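Local atomic coordinates of (5-formylfuran-3-yl)methyl phosphate transaminase (Methanococcus jannaschii, PDB entry 2Z61), a protein that catalyses the pyridoxal phosphate-dependent transfer of an amino group from alanine to a furancarboxaldehyde phosphate, supplying the furan precursor of methanofuran. Residues E70-L78 with Q260-E268; N210-F220 with I231-I240. All blocks are in the same frame, centred on the assembly; numbering follows the deposited sequence.

Contact 1: E70-L78 with Q260-E268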
loop_
_atom_site.group_PDB
_atom_site.type_symbol
_atom_site.label_atom_id
_atom_site.label_comp_id
_atom_site.label_asym_id
_atom_site.label_seq_id
_atom_site.Cartn_x
_atom_site.Cartn_y
_atom_site.Cartn_z
ATOM N N GLU A 70 -17.422 9.046 -7.163
ATOM C CA GLU A 70 -17.325 9.644 -8.490
ATOM C C GLU A 70 -16.353 8.887 -9.389
ATOM O O GLU A 70 -16.620 8.701 -10.577
ATOM C CB GLU A 70 -16.883 11.108 -8.403
ATOM C CG GLU A 70 -17.788 12.003 -7.569
ATOM C CD GLU A 70 -17.883 11.562 -6.114
ATOM O OE1 GLU A 70 -16.828 11.447 -5.452
ATOM O OE2 GLU A 70 -19.014 11.338 -5.632
ATOM N N LEU A 71 -15.222 8.460 -8.828
ATOM C CA LEU A 71 -14.223 7.735 -9.613
ATOM C C LEU A 71 -14.781 6.380 -10.046
ATOM O O LEU A 71 -14.737 6.026 -11.219
ATOM C CB LEU A 71 -12.948 7.509 -8.797
ATOM C CG LEU A 71 -11.596 7.599 -9.515
ATOM C CD1 LEU A 71 -10.606 6.694 -8.798
ATOM C CD2 LEU A 71 -11.710 7.207 -10.977
ATOM N N ARG A 72 -15.288 5.623 -9.084
ATOM C CA ARG A 72 -15.846 4.314 -9.376
ATOM C C ARG A 72 -16.946 4.398 -10.441
ATOM O O ARG A 72 -17.097 3.491 -11.257
ATOM C CB ARG A 72 -16.363 3.665 -8.086
ATOM C CG ARG A 72 -15.243 3.359 -7.094
ATOM C CD ARG A 72 -15.736 2.609 -5.852
ATOM N NE ARG A 72 -16.315 3.500 -4.848
ATOM C CZ ARG A 72 -17.544 3.367 -4.357
ATOM N NH1 ARG A 72 -18.325 2.386 -4.780
ATOM N NH2 ARG A 72 -17.985 4.204 -3.427
ATOM N N GLU A 73 -17.699 5.493 -10.449
ATOM C CA GLU A 73 -18.747 5.646 -11.451
ATOM C C GLU A 73 -18.133 5.816 -12.834
ATOM O O GLU A 73 -18.578 5.187 -13.791
ATOM C CB GLU A 73 -19.648 6.836 -11.125
ATOM C CG GLU A 73 -20.467 6.635 -9.862
ATOM C CD GLU A 73 -21.401 7.796 -9.587
ATOM O OE1 GLU A 73 -20.957 8.958 -9.706
ATOM O OE2 GLU A 73 -22.573 7.546 -9.236
ATOM N N LYS A 74 -17.105 6.654 -12.939
ATOM C CA LYS A 74 -16.441 6.865 -14.218
ATOM C C LYS A 74 -15.842 5.563 -14.769
ATOM O O LYS A 74 -15.956 5.278 -15.962
ATOM C CB LYS A 74 -15.343 7.918 -14.076
ATOM C CG LYS A 74 -15.862 9.338 -13.901
ATOM C CD LYS A 74 -16.546 9.845 -15.159
ATOM C CE LYS A 74 -17.292 11.147 -14.896
ATOM N NZ LYS A 74 -16.439 12.174 -14.224
ATOM N N ILE A 75 -15.206 4.774 -13.909
ATOM C CA ILE A 75 -14.610 3.518 -14.358
ATOM C C ILE A 75 -15.718 2.580 -14.824
ATOM O O ILE A 75 -15.582 1.880 -15.829
ATOM C CB ILE A 75 -13.805 2.842 -13.227
ATOM C CG1 ILE A 75 -12.544 3.667 -12.936
ATOM C CG2 ILE A 75 -13.444 1.405 -13.627
ATOM C CD1 ILE A 75 -11.779 3.230 -11.692
ATOM N N SER A 76 -16.812 2.577 -14.071
ATOM C CA SER A 76 -17.979 1.773 -14.378
ATOM C C SER A 76 -18.489 2.155 -15.773
ATOM O O SER A 76 -18.717 1.292 -16.617
ATOM C CB SER A 76 -19.059 2.027 -13.323
ATOM O OG SER A 76 -20.287 1.436 -13.692
ATOM N N GLU A 77 -18.648 3.454 -16.017
ATOM C CA GLU A 77 -19.121 3.924 -17.314
ATOM C C GLU A 77 -18.131 3.545 -18.411
ATOM O O GLU A 77 -18.526 3.257 -19.542
ATOM C CB GLU A 77 -19.318 5.444 -17.302
ATOM C CG GLU A 77 -20.277 5.934 -16.227
ATOM C CD GLU A 77 -20.483 7.443 -16.253
ATOM O OE1 GLU A 77 -19.481 8.185 -16.362
ATOM O OE2 GLU A 77 -21.648 7.888 -16.156
ATOM N N LEU A 78 -16.844 3.546 -18.075
ATOM C CA LEU A 78 -15.799 3.196 -19.036
ATOM C C LEU A 78 -15.990 1.777 -19.575
ATOM O O LEU A 78 -15.890 1.543 -20.785
ATOM C CB LEU A 78 -14.423 3.321 -18.367
ATOM C CG LEU A 78 -13.122 2.959 -19.103
ATOM C CD1 LEU A 78 -13.019 1.467 -19.295
ATOM C CD2 LEU A 78 -13.060 3.685 -20.436
ATOM N N GLN A 260 -6.819 10.098 -6.522
ATOM C CA GLN A 260 -8.218 9.790 -6.797
ATOM C C GLN A 260 -8.903 10.939 -7.531
ATOM O O GLN A 260 -9.463 10.746 -8.612
ATOM C CB GLN A 260 -8.966 9.461 -5.497
ATOM C CG GLN A 260 -8.555 8.124 -4.862
ATOM C CD GLN A 260 -9.489 7.696 -3.748
ATOM O OE1 GLN A 260 -10.660 7.403 -3.987
ATOM N NE2 GLN A 260 -8.974 7.654 -2.522
ATOM N N TYR A 261 -8.840 12.141 -6.957
ATOM C CA TYR A 261 -9.463 13.290 -7.594
ATOM C C TYR A 261 -8.828 13.623 -8.930
ATOM O O TYR A 261 -9.526 13.964 -9.878
ATOM C CB TYR A 261 -9.430 14.519 -6.677
ATOM C CG TYR A 261 -10.460 14.428 -5.577
ATOM C CD1 TYR A 261 -10.104 14.051 -4.282
ATOM C CD2 TYR A 261 -11.810 14.656 -5.847
ATOM C CE1 TYR A 261 -11.065 13.896 -3.286
ATOM C CE2 TYR A 261 -12.781 14.505 -4.855
ATOM C CZ TYR A 261 -12.402 14.123 -3.582
ATOM O OH TYR A 261 -13.367 13.933 -2.617
ATOM N N ALA A 262 -7.508 13.505 -9.013
ATOM C CA ALA A 262 -6.803 13.802 -10.251
ATOM C C ALA A 262 -7.183 12.820 -11.365
ATOM O O ALA A 262 -7.312 13.204 -12.529
ATOM C CB ALA A 262 -5.300 13.761 -10.009
ATOM N N ALA A 263 -7.367 11.558 -11.002
ATOM C CA ALA A 263 -7.707 10.517 -11.969
ATOM C C ALA A 263 -9.032 10.759 -12.697
ATOM O O ALA A 263 -9.233 10.254 -13.804
ATOM C CB ALA A 263 -7.735 9.151 -11.275
ATOM N N LEU A 264 -9.937 11.513 -12.075
ATOM C CA LEU A 264 -11.224 11.806 -12.703
ATOM C C LEU A 264 -10.998 12.432 -14.079
ATOM O O LEU A 264 -11.769 12.202 -15.007
ATOM C CB LEU A 264 -12.050 12.759 -11.834
ATOM C CG LEU A 264 -12.514 12.231 -10.476
ATOM C CD1 LEU A 264 -13.113 13.365 -9.660
ATOM C CD2 LEU A 264 -13.525 11.119 -10.677
ATOM N N LYS A 265 -9.925 13.207 -14.213
ATOM C CA LYS A 265 -9.617 13.853 -15.484
ATOM C C LYS A 265 -9.021 12.916 -16.544
ATOM O O LYS A 265 -8.785 13.320 -17.680
ATOM C CB LYS A 265 -8.681 15.043 -15.248
ATOM C CG LYS A 265 -9.361 16.217 -14.551
ATOM C CD LYS A 265 -10.505 16.754 -15.406
ATOM C CE LYS A 265 -11.342 17.773 -14.650
ATOM N NZ LYS A 265 -12.142 17.146 -13.562
ATOM N N ALA A 266 -8.796 11.660 -16.178
ATOM C CA ALA A 266 -8.229 10.710 -17.126
ATOM C C ALA A 266 -9.231 10.350 -18.221
ATOM O O ALA A 266 -8.846 9.886 -19.288
ATOM C CB ALA A 266 -7.782 9.447 -16.397
ATOM N N PHE A 267 -10.513 10.577 -17.956
ATOM C CA PHE A 267 -11.557 10.247 -18.918
ATOM C C PHE A 267 -12.036 11.459 -19.704
ATOM O O PHE A 267 -13.136 11.461 -20.244
ATOM C CB PHE A 267 -12.744 9.604 -18.199
ATOM C CG PHE A 267 -12.354 8.493 -17.266
ATOM C CD1 PHE A 267 -12.213 8.729 -15.901
ATOM C CD2 PHE A 267 -12.096 7.214 -17.756
ATOM C CE1 PHE A 267 -11.822 7.711 -15.035
ATOM C CE2 PHE A 267 -11.704 6.188 -16.897
ATOM C CZ PHE A 267 -11.566 6.438 -15.532
ATOM N N GLU A 268 -11.199 12.487 -19.764
ATOM C CA GLU A 268 -11.529 13.708 -20.479
ATOM C C GLU A 268 -11.046 13.601 -21.923
ATOM O O GLU A 268 -10.086 12.880 -22.215
ATOM C CB GLU A 268 -10.852 14.899 -19.801
ATOM C CG GLU A 268 -11.739 16.122 -19.631
ATOM C CD GLU A 268 -12.878 15.886 -18.656
ATOM O OE1 GLU A 268 -13.638 16.841 -18.384
ATOM O OE2 GLU A 268 -13.015 14.747 -18.163
#

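Contact 2: N210-F220 with I231-I240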
loop_
_atom_site.group_PDB
_atom_site.type_symbol
_atom_site.label_atom_id
_atom_site.label_comp_id
_atom_site.label_asym_id
_atom_site.label_seq_id
_atom_site.Cartn_x
_atom_site.Cartn_y
_atom_site.Cartn_z
ATOM N N ASN A 210 -20.578 -11.294 -15.312
ATOM C CA ASN A 210 -21.135 -11.193 -13.967
ATOM C C ASN A 210 -20.043 -11.360 -12.918
ATOM O O ASN A 210 -20.320 -11.403 -11.720
ATOM C CB ASN A 210 -22.221 -12.246 -13.747
ATOM C CG ASN A 210 -23.471 -11.960 -14.548
ATOM O OD1 ASN A 210 -24.042 -10.873 -14.456
ATOM N ND2 ASN A 210 -23.911 -12.938 -15.333
ATOM N N LEU A 211 -18.800 -11.458 -13.380
ATOM C CA LEU A 211 -17.657 -11.610 -12.487
ATOM C C LEU A 211 -17.935 -12.673 -11.435
ATOM O O LEU A 211 -17.639 -12.485 -10.251
ATOM C CB LEU A 211 -17.355 -10.274 -11.814
ATOM C CG LEU A 211 -17.198 -9.106 -12.788
ATOM C CD1 LEU A 211 -17.380 -7.791 -12.046
ATOM C CD2 LEU A 211 -15.838 -9.185 -13.464
ATOM N N GLU A 212 -18.509 -13.785 -11.881
ATOM C CA GLU A 212 -18.839 -14.899 -11.007
ATOM C C GLU A 212 -17.581 -15.570 -10.492
ATOM O O GLU A 212 -17.503 -15.953 -9.323
ATOM C CB GLU A 212 -19.681 -15.931 -11.760
ATOM C CG GLU A 212 -21.021 -15.403 -12.247
ATOM C CD GLU A 212 -21.798 -16.429 -13.058
ATOM O OE1 GLU A 212 -22.913 -16.097 -13.522
ATOM O OE2 GLU A 212 -21.293 -17.564 -13.233
ATOM N N LYS A 213 -16.595 -15.724 -11.369
ATOM C CA LYS A 213 -15.354 -16.372 -10.976
ATOM C C LYS A 213 -14.099 -15.637 -11.444
ATOM O O LYS A 213 -13.034 -16.235 -11.595
ATOM C CB LYS A 213 -15.347 -17.814 -11.488
ATOM C CG LYS A 213 -15.566 -17.946 -12.986
ATOM C CD LYS A 213 -15.838 -19.392 -13.388
ATOM C CE LYS A 213 -14.823 -20.347 -12.781
ATOM N NZ LYS A 213 -15.123 -21.772 -13.099
ATOM N N THR A 214 -14.220 -14.337 -11.677
ATOM C CA THR A 214 -13.058 -13.572 -12.093
ATOM C C THR A 214 -12.803 -12.348 -11.220
ATOM O O THR A 214 -13.727 -11.745 -10.671
ATOM C CB THR A 214 -13.152 -13.079 -13.568
ATOM O OG1 THR A 214 -13.428 -11.674 -13.594
ATOM C CG2 THR A 214 -14.238 -13.801 -14.311
ATOM N N ILE A 215 -11.527 -12.016 -11.079
ATOM C CA ILE A 215 -11.116 -10.836 -10.337
ATOM C C ILE A 215 -10.263 -10.094 -11.352
ATOM O O ILE A 215 -9.245 -10.598 -11.812
ATOM C CB ILE A 215 -10.278 -11.176 -9.097
ATOM C CG1 ILE A 215 -11.061 -12.131 -8.193
ATOM C CG2 ILE A 215 -9.955 -9.897 -8.340
ATOM C CD1 ILE A 215 -10.375 -12.461 -6.880
ATOM N N LEU A 216 -10.716 -8.910 -11.728
ATOM C CA LEU A 216 -10.036 -8.107 -12.722
ATOM C C LEU A 216 -9.172 -7.039 -12.055
ATOM O O LEU A 216 -9.626 -6.288 -11.184
ATOM C CB LEU A 216 -11.084 -7.470 -13.641
ATOM C CG LEU A 216 -10.669 -6.848 -14.975
ATOM C CD1 LEU A 216 -11.921 -6.495 -15.759
ATOM C CD2 LEU A 216 -9.803 -5.614 -14.748
ATOM N N ILE A 217 -7.921 -6.972 -12.476
ATOM C CA ILE A 217 -6.999 -6.013 -11.909
ATOM C C ILE A 217 -6.478 -5.086 -12.998
ATOM O O ILE A 217 -6.000 -5.549 -14.044
ATOM C CB ILE A 217 -5.818 -6.740 -11.218
ATOM C CG1 ILE A 217 -6.361 -7.615 -10.080
ATOM C CG2 ILE A 217 -4.819 -5.715 -10.657
ATOM C CD1 ILE A 217 -5.342 -8.516 -9.469
ATOM N N ASN A 218 -6.618 -3.779 -12.765
ATOM C CA ASN A 218 -6.136 -2.758 -13.687
ATOM C C ASN A 218 -5.810 -1.511 -12.855
ATOM O O ASN A 218 -5.992 -1.500 -11.633
ATOM C CB ASN A 218 -7.197 -2.435 -14.752
ATOM C CG ASN A 218 -6.585 -1.958 -16.076
ATOM O OD1 ASN A 218 -5.495 -1.392 -16.104
ATOM N ND2 ASN A 218 -7.302 -2.178 -17.174
ATOM N N GLY A 219 -5.323 -0.464 -13.504
ATOM C CA GLY A 219 -4.984 0.743 -12.774
ATOM C C GLY A 219 -4.553 1.842 -13.716
ATOM O O GLY A 219 -4.702 1.705 -14.927
ATOM N N PHE A 220 -4.001 2.920 -13.175
ATOM C CA PHE A 220 -3.584 4.053 -14.002
ATOM C C PHE A 220 -2.084 4.183 -14.258
ATOM O O PHE A 220 -1.661 5.061 -15.013
ATOM C CB PHE A 220 -4.103 5.369 -13.390
ATOM C CG PHE A 220 -5.599 5.421 -13.222
ATOM C CD1 PHE A 220 -6.213 4.824 -12.126
ATOM C CD2 PHE A 220 -6.398 6.050 -14.175
ATOM C CE1 PHE A 220 -7.600 4.849 -11.976
ATOM C CE2 PHE A 220 -7.791 6.082 -14.037
ATOM C CZ PHE A 220 -8.394 5.479 -12.934
ATOM N N ILE A 231 -2.103 4.328 -7.772
ATOM C CA ILE A 231 -3.542 4.161 -7.791
ATOM C C ILE A 231 -3.997 3.195 -8.883
ATOM O O ILE A 231 -3.723 3.388 -10.066
ATOM C CB ILE A 231 -4.248 5.536 -7.938
ATOM C CG1 ILE A 231 -5.745 5.321 -8.190
ATOM C CG2 ILE A 231 -3.579 6.374 -9.050
ATOM C CD1 ILE A 231 -6.554 6.614 -8.176
ATOM N N GLY A 232 -4.657 2.125 -8.449
ATOM C CA GLY A 232 -5.174 1.117 -9.361
ATOM C C GLY A 232 -6.565 0.736 -8.878
ATOM O O GLY A 232 -7.143 1.441 -8.049
ATOM N N TYR A 233 -7.115 -0.362 -9.381
ATOM C CA TYR A 233 -8.427 -0.780 -8.939
ATOM C C TYR A 233 -8.694 -2.255 -9.209
ATOM O O TYR A 233 -8.059 -2.873 -10.054
ATOM C CB TYR A 233 -9.498 0.101 -9.593
ATOM C CG TYR A 233 -9.547 0.022 -11.104
ATOM C CD1 TYR A 233 -10.055 -1.105 -11.744
ATOM C CD2 TYR A 233 -9.098 1.088 -11.896
ATOM C CE1 TYR A 233 -10.125 -1.178 -13.136
ATOM C CE2 TYR A 233 -9.164 1.025 -13.295
ATOM C CZ TYR A 233 -9.685 -0.114 -13.905
ATOM O OH TYR A 233 -9.798 -0.189 -15.271
ATOM N N VAL A 234 -9.632 -2.816 -8.461
ATOM C CA VAL A 234 -9.980 -4.216 -8.624
ATOM C C VAL A 234 -11.485 -4.322 -8.848
ATOM O O VAL A 234 -12.263 -3.595 -8.234
ATOM C CB VAL A 234 -9.576 -5.034 -7.379
ATOM C CG1 VAL A 234 -9.890 -6.502 -7.587
ATOM C CG2 VAL A 234 -8.088 -4.853 -7.114
ATOM N N ILE A 235 -11.886 -5.216 -9.744
ATOM C CA ILE A 235 -13.303 -5.414 -10.028
ATOM C C ILE A 235 -13.650 -6.893 -9.889
ATOM O O ILE A 235 -12.911 -7.755 -10.368
ATOM C CB ILE A 235 -13.658 -4.955 -11.452
ATOM C CG1 ILE A 235 -13.302 -3.475 -11.627
ATOM C CG2 ILE A 235 -15.151 -5.166 -11.701
ATOM C CD1 ILE A 235 -13.439 -2.964 -13.053
ATOM N N SER A 236 -14.767 -7.182 -9.229
ATOM C CA SER A 236 -15.211 -8.559 -9.041
ATOM C C SER A 236 -16.640 -8.575 -8.483
ATOM O O SER A 236 -17.297 -7.539 -8.444
ATOM C CB SER A 236 -14.258 -9.288 -8.089
ATOM O OG SER A 236 -14.623 -10.648 -7.937
ATOM N N ASN A 237 -17.120 -9.742 -8.060
ATOM C CA ASN A 237 -18.472 -9.841 -7.506
ATOM C C ASN A 237 -18.506 -9.358 -6.052
ATOM O O ASN A 237 -17.464 -9.155 -5.427
ATOM C CB ASN A 237 -18.997 -11.284 -7.606
ATOM C CG ASN A 237 -18.182 -12.266 -6.784
ATOM O OD1 ASN A 237 -18.116 -12.165 -5.559
ATOM N ND2 ASN A 237 -17.554 -13.224 -7.458
ATOM N N ASP A 238 -19.713 -9.186 -5.522
ATOM C CA ASP A 238 -19.926 -8.695 -4.161
ATOM C C ASP A 238 -19.121 -9.376 -3.062
ATOM O O ASP A 238 -18.463 -8.701 -2.271
ATOM C CB ASP A 238 -21.412 -8.779 -3.799
ATOM C CG ASP A 238 -22.281 -7.901 -4.679
ATOM O OD1 ASP A 238 -22.052 -6.672 -4.727
ATOM O OD2 ASP A 238 -23.198 -8.447 -5.329
ATOM N N GLU A 239 -19.182 -10.704 -3.000
ATOM C CA GLU A 239 -18.463 -11.442 -1.962
ATOM C C GLU A 239 -16.963 -11.193 -1.965
ATOM O O GLU A 239 -16.356 -11.033 -0.910
ATOM C CB GLU A 239 -18.728 -12.942 -2.083
ATOM C CG GLU A 239 -20.166 -13.330 -1.776
ATOM C CD GLU A 239 -20.396 -14.829 -1.841
ATOM O OE1 GLU A 239 -19.661 -15.573 -1.154
ATOM O OE2 GLU A 239 -21.313 -15.262 -2.574
ATOM N N ILE A 240 -16.364 -11.169 -3.149
ATOM C CA ILE A 240 -14.937 -10.938 -3.251
ATOM C C ILE A 240 -14.578 -9.481 -2.954
ATOM O O ILE A 240 -13.596 -9.207 -2.255
ATOM C CB ILE A 240 -14.422 -11.360 -4.639
ATOM C CG1 ILE A 240 -14.411 -12.889 -4.721
ATOM C CG2 ILE A 240 -13.033 -10.793 -4.886
ATOM C CD1 ILE A 240 -13.801 -13.436 -5.981
#

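Contact 1: E70-L78 with Q260-E268
The aromatic ring of Phe267 and the isobutyl group of Leu264 press against one flank of helix 69-82, on the periphery of the large, cofactor-binding domain of a fold type I aminotransferase. The contact is built from van der Waals packing alone. From its CB, Phe267 sends CG beside the backbone N (chi1 -49°), which turns the ring toward the helix. CD1 meets CB of Lys74 at 3.7 Å. CE1 touches the same CB and also lies 4.1 Å from Leu71 CD2, which arrives at the ring edge. At the far end, CZ packs on Ile75 CG1 at 3.9 Å, and the neighbouring CE2 approaches Leu78 CG obliquely at 4.2 Å. Backbone carbon C of Lys74 sits over one face. The phenyl group is thus held by four residues spread over two turns of the helix. Three residues earlier, Leu264 works through a single methyl, CD2, which lies against the backbone and reaches CA of Leu71 at 3.6 Å. Leu71 and Ile75 also touch Ile94 of strand 92-95, so the same helix bridges the sheet and the segment 260-268. Nearby, the amide of Gln260 is engaged by Ile68 N and Thr63, while its backbone O lies 3.9 Å from Leu71 CG.

Contact 2: N210-F220 with I231-I240
Ile231 O, facing the edge of the Phe220 ring in its plane, accepts a nearly straight hydrogen bond from Phe220 N at 3.2 Å and opens an antiparallel pairing with strand 214-219. Gly232 then faces Gly219 in a non-hydrogen-bonded pair so close, CA to CA 3.4 Å, that a CB on Gly219 would clash with Gly232 CA. Tyr233 exchanges two backbone bonds with Asn218. Its CG stands between the backbone N and the carbonyl carbon (chi1 62°), which lays the ring alongside Asn218: CZ meets Asn218 CB at 3.5 Å, with ring and amide planes 39° apart. Asn218 O and Gly219 N lie over one face of this ring, and Phe220 CE1 comes to its edge, 4.0 Å from CD2. The hydroxyl bonds to Tyr79 OH; an alanine at Tyr233 would probably cost Tyr79 that partner and open a gap beside Asn218 and Phe220. Val234 CG1 then presses tightly on Ile215 CG2 (3.5 Å). Ile235 pairs with Leu216 through two backbone bonds and pushes CG2 to 3.5 Å from Leu211 CD1. Past it, Ser236 OG donates to Thr214 O. Asn237 ties two elements together: ND2 donates to Leu211 O at 2.9 Å, in the carbonyl plane, while OD1 accepts from Ile240 N and caps helix 238-251. Ile240 CD1 closes the walk against Ile215 CD1. Antiparallel to both its neighbours, strand 232-235 is the reversed strand of the seven-stranded sheet characteristic of fold type I enzymes, and the connection back to it from strand 214-219 carries Lys222, the lysine that binds pyridoxal phosphate.

After three helices and a short strand, the chain forms helix 69-82, half of contact 1, and then runs through all seven strands of the large sheet before segment 260-268 returns to that helix. Contact 2 falls wholly within this long excursion. It closes a short loop, with ten residues including Lys222 between segments 210-220 and 231-240. Helix 238-251 then leads on to helix 257-263 and so back to contact 1. The contacts are therefore nested, not crossed, with centres about 16 Å apart. They also touch: Ile75 CD1 packs 3.4 Å from Tyr233 CD2, and Phe267 CZ lies 4.1 Å from Phe220 CE2, joining helix 69-82, and the turn after helix 257-263, to the sheet and its end.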